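Local coordinates for protein filamentous hemagglutinin (Bordetella pertussis, PDB 1RWR) that is a secreted adhesin whose amino-terminal domain, a parallel beta-helix, probably directs its export across the outer membrane by the two-partner secretion pathway, at residues N121-T126 with L157-V162. Sequence-based numbering, arbitrary orientation.
Sequences NLTLTT and LGYFDV
Leu122 and Leu124 reach through their amides to the backbone carbonyls of Tyr159 and Asp161, and the carbonyl of Leu122 accepts from the backbone N-H of Asp161, a worked example of how adjacent coils of a right-handed parallel beta-helix are joined. The shortest of these three bonds, Leu124 N to Asp161 O, measures 2.8 Å, and all are nearly straight. Between them, CA-H...O contacts such as Thr123 CA to Asp161 O (3.2 Å) add weaker links.

Where the regular ladder begins, a side chain takes over from the backbone. The amide of Tyr159 donates to OD1 of Asn121 at 2.9 Å, on a lone pair in the carbonyl plane though bent at the hydrogen (139°). With chi1 at -61°, CG of Asn121 lies beside its own backbone N, and the carboxamide spreads over one face of the Tyr159 ring, the two planes only 9° apart; CB completes the cover as a CH-pi contact, 3.6 Å from the ring centroid. ND2 of Asn121 is held by Asp100 on the preceding strand of the sheet, which helps fix the rotation of the amide.

Beyond this stack on the same face, a water bridges OG1 of Thr123 (2.6 Å) and OD2 of Asp161, to which it donates. Asp161 also accepts from Tyr193 and forms a salt bridge with Arg198, whose cation-pi contact with Tyr159 brings the antiparallel hairpin of strands 191-194 and 199-202 against this face.

The opposite face is apolar. Leu122 and Phe160 lie side by side; CD2 of Leu122 and CD1 of Leu124 both meet the ring near its edge at CE1, the latter at 3.7 Å. Leu157 CD1 approaches Leu122 CB at 3.8 Å.

Polar groups thus gather on one side of the shared sheet and hydrocarbon on the other, while an asparagine amide extends the pairing ahead of the first backbone rung.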
ATOM      1  N   ASN A 121       4.318  -3.159   8.565  1.00 11.70           N
ATOM      2  CA  ASN A 121       3.221  -2.514   7.822  1.00 12.07           C
ATOM      3  C   ASN A 121       3.705  -2.333   6.392  1.00 12.13           C
ATOM      4  O   ASN A 121       4.920  -2.350   6.134  1.00 12.46           O
ATOM      5  CB  ASN A 121       2.890  -1.133   8.385  1.00 12.23           C
ATOM      6  CG  ASN A 121       2.442  -1.174   9.831  1.00 12.85           C
ATOM      7  OD1 ASN A 121       1.369  -1.684  10.117  1.00 13.62           O
ATOM      8  ND2 ASN A 121       3.286  -0.668  10.763  1.00 13.38           N
ATOM      9  N   LEU A 122       2.786  -2.134   5.460  1.00 11.16           N
ATOM     10  CA  LEU A 122       3.124  -1.945   4.044  1.00  9.36           C
ATOM     11  C   LEU A 122       2.311  -0.834   3.434  1.00  9.39           C
ATOM     12  O   LEU A 122       1.082  -0.849   3.544  1.00 10.28           O
ATOM     13  CB  LEU A 122       2.849  -3.223   3.224  1.00  9.44           C
ATOM     14  CG  LEU A 122       3.091  -3.210   1.721  1.00  8.17           C
ATOM     15  CD1 LEU A 122       4.541  -2.875   1.331  1.00  9.83           C
ATOM     16  CD2 LEU A 122       2.784  -4.504   1.124  1.00 10.76           C
ATOM     17  N   THR A 123       2.982   0.121   2.788  1.00  9.20           N
ATOM     18  CA  THR A 123       2.354   1.187   2.016  1.00  9.52           C
ATOM     19  C   THR A 123       2.831   1.132   0.567  1.00  9.92           C
ATOM     20  O   THR A 123       4.057   1.084   0.307  1.00 10.18           O
ATOM     21  CB  THR A 123       2.780   2.509   2.603  1.00  8.96           C
ATOM     22  OG1 THR A 123       2.502   2.521   4.023  1.00 11.03           O
ATOM     23  CG2 THR A 123       2.087   3.698   1.958  1.00 10.54           C
ATOM     24  N   LEU A 124       1.874   1.122  -0.369  1.00 10.57           N
ATOM     25  CA  LEU A 124       2.135   1.203  -1.799  1.00  9.69           C
ATOM     26  C   LEU A 124       1.611   2.533  -2.263  1.00 10.03           C
ATOM     27  O   LEU A 124       0.440   2.855  -2.035  1.00 10.81           O
ATOM     28  CB  LEU A 124       1.425   0.083  -2.536  1.00 10.58           C
ATOM     29  CG  LEU A 124       1.796  -1.314  -2.079  1.00 10.68           C
ATOM     30  CD1 LEU A 124       1.061  -2.340  -2.985  1.00 11.26           C
ATOM     31  CD2 LEU A 124       3.323  -1.506  -2.103  1.00 12.09           C
ATOM     32  N   THR A 125       2.465   3.334  -2.882  1.00 10.33           N
ATOM     33  CA  THR A 125       2.082   4.703  -3.188  1.00 10.23           C
ATOM     34  C   THR A 125       2.620   5.171  -4.536  1.00 10.86           C
ATOM     35  O   THR A 125       3.690   4.754  -4.979  1.00  9.87           O
ATOM     36  CB  THR A 125       2.478   5.670  -2.001  1.00 11.40           C
ATOM     37  OG1 THR A 125       1.927   6.963  -2.246  1.00 12.13           O
ATOM     38  CG2 THR A 125       3.975   5.871  -1.938  1.00 11.45           C
ATOM     39  N   THR A 126       1.863   6.039  -5.200  1.00 10.46           N
ATOM     40  CA  THR A 126       2.424   6.803  -6.317  1.00 11.62           C
ATOM     41  C   THR A 126       2.801   8.212  -5.890  1.00 12.24           C
ATOM     42  O   THR A 126       3.127   9.038  -6.742  1.00 12.20           O
ATOM     43  CB  THR A 126       1.464   6.884  -7.502  1.00 12.18           C
ATOM     44  OG1 THR A 126       0.253   7.566  -7.098  1.00 12.26           O
ATOM     45  CG2 THR A 126       1.078   5.502  -7.923  1.00 12.21           C
ATOM     46  N   LEU A 157       0.670  -7.880   8.800  1.00 14.10           N
ATOM     47  CA  LEU A 157       0.832  -6.419   8.792  1.00 13.09           C
ATOM     48  C   LEU A 157      -0.127  -5.767   9.762  1.00 13.31           C
ATOM     49  O   LEU A 157      -1.280  -6.220   9.967  1.00 13.66           O
ATOM     50  CB  LEU A 157       0.508  -5.866   7.407  1.00 12.41           C
ATOM     51  CG  LEU A 157       1.319  -6.385   6.230  1.00 12.56           C
ATOM     52  CD1 LEU A 157       0.739  -5.906   4.900  1.00 10.66           C
ATOM     53  CD2 LEU A 157       2.786  -5.963   6.361  1.00 13.27           C
ATOM     54  N   GLY A 158       0.278  -4.651  10.341  1.00 12.75           N
ATOM     55  CA  GLY A 158      -0.672  -3.863  11.072  1.00 12.47           C
ATOM     56  C   GLY A 158      -1.670  -3.182  10.147  1.00 12.18           C
ATOM     57  O   GLY A 158      -2.886  -3.195  10.390  1.00 11.77           O
ATOM     58  N   TYR A 159      -1.159  -2.573   9.085  1.00 12.14           N
ATOM     59  CA  TYR A 159      -1.999  -2.056   7.992  1.00 12.18           C
ATOM     60  C   TYR A 159      -1.324  -2.268   6.660  1.00 11.52           C
ATOM     61  O   TYR A 159      -0.080  -2.414   6.560  1.00 11.26           O
ATOM     62  CB  TYR A 159      -2.317  -0.560   8.134  1.00 12.67           C
ATOM     63  CG  TYR A 159      -1.085   0.313   8.176  1.00 12.57           C
ATOM     64  CD1 TYR A 159      -0.450   0.709   7.009  1.00 13.11           C
ATOM     65  CD2 TYR A 159      -0.523   0.721   9.392  1.00 13.86           C
ATOM     66  CE1 TYR A 159       0.707   1.459   7.031  1.00 14.07           C
ATOM     67  CE2 TYR A 159       0.638   1.516   9.420  1.00 14.14           C
ATOM     68  CZ  TYR A 159       1.244   1.867   8.232  1.00 15.03           C
ATOM     69  OH  TYR A 159       2.399   2.600   8.233  1.00 16.74           O
ATOM     70  N   PHE A 160      -2.175  -2.251   5.632  1.00 10.88           N
ATOM     71  CA  PHE A 160      -1.805  -2.234   4.239  1.00  9.87           C
ATOM     72  C   PHE A 160      -2.498  -1.020   3.674  1.00 10.27           C
ATOM     73  O   PHE A 160      -3.744  -0.968   3.639  1.00 10.39           O
ATOM     74  CB  PHE A 160      -2.316  -3.491   3.532  1.00 10.96           C
ATOM     75  CG  PHE A 160      -2.143  -3.465   2.034  1.00 10.61           C
ATOM     76  CD1 PHE A 160      -0.875  -3.431   1.487  1.00 12.27           C
ATOM     77  CD2 PHE A 160      -3.245  -3.504   1.176  1.00 10.99           C
ATOM     78  CE1 PHE A 160      -0.683  -3.396   0.070  1.00 12.20           C
ATOM     79  CE2 PHE A 160      -3.075  -3.422  -0.210  1.00 11.73           C
ATOM     80  CZ  PHE A 160      -1.799  -3.409  -0.766  1.00 13.04           C
ATOM     81  N   ASP A 161      -1.713  -0.051   3.211  1.00 10.34           N
ATOM     82  CA  ASP A 161      -2.222   1.216   2.684  1.00 10.63           C
ATOM     83  C   ASP A 161      -1.821   1.323   1.237  1.00 11.26           C
ATOM     84  O   ASP A 161      -0.655   1.015   0.854  1.00 11.65           O
ATOM     85  CB  ASP A 161      -1.612   2.422   3.396  1.00 10.67           C
ATOM     86  CG  ASP A 161      -2.190   2.684   4.755  1.00 12.88           C
ATOM     87  OD1 ASP A 161      -3.101   1.935   5.226  1.00 14.29           O
ATOM     88  OD2 ASP A 161      -1.792   3.693   5.426  1.00 13.63           O
ATOM     89  N   VAL A 162      -2.784   1.755   0.436  1.00 10.89           N
ATOM     90  CA  VAL A 162      -2.590   2.037  -0.989  1.00 11.01           C
ATOM     91  C   VAL A 162      -2.972   3.502  -1.184  1.00 11.45           C
ATOM     92  O   VAL A 162      -4.119   3.889  -0.924  1.00 11.88           O
ATOM     93  CB  VAL A 162      -3.477   1.186  -1.873  1.00 11.40           C
ATOM     94  CG1 VAL A 162      -3.298   1.587  -3.325  1.00 12.67           C
ATOM     95  CG2 VAL A 162      -3.177  -0.283  -1.723  1.00 11.74           C
TER
HETATM   96  O   HOH W   1       1.018   4.363   5.098  1.00 16.56           O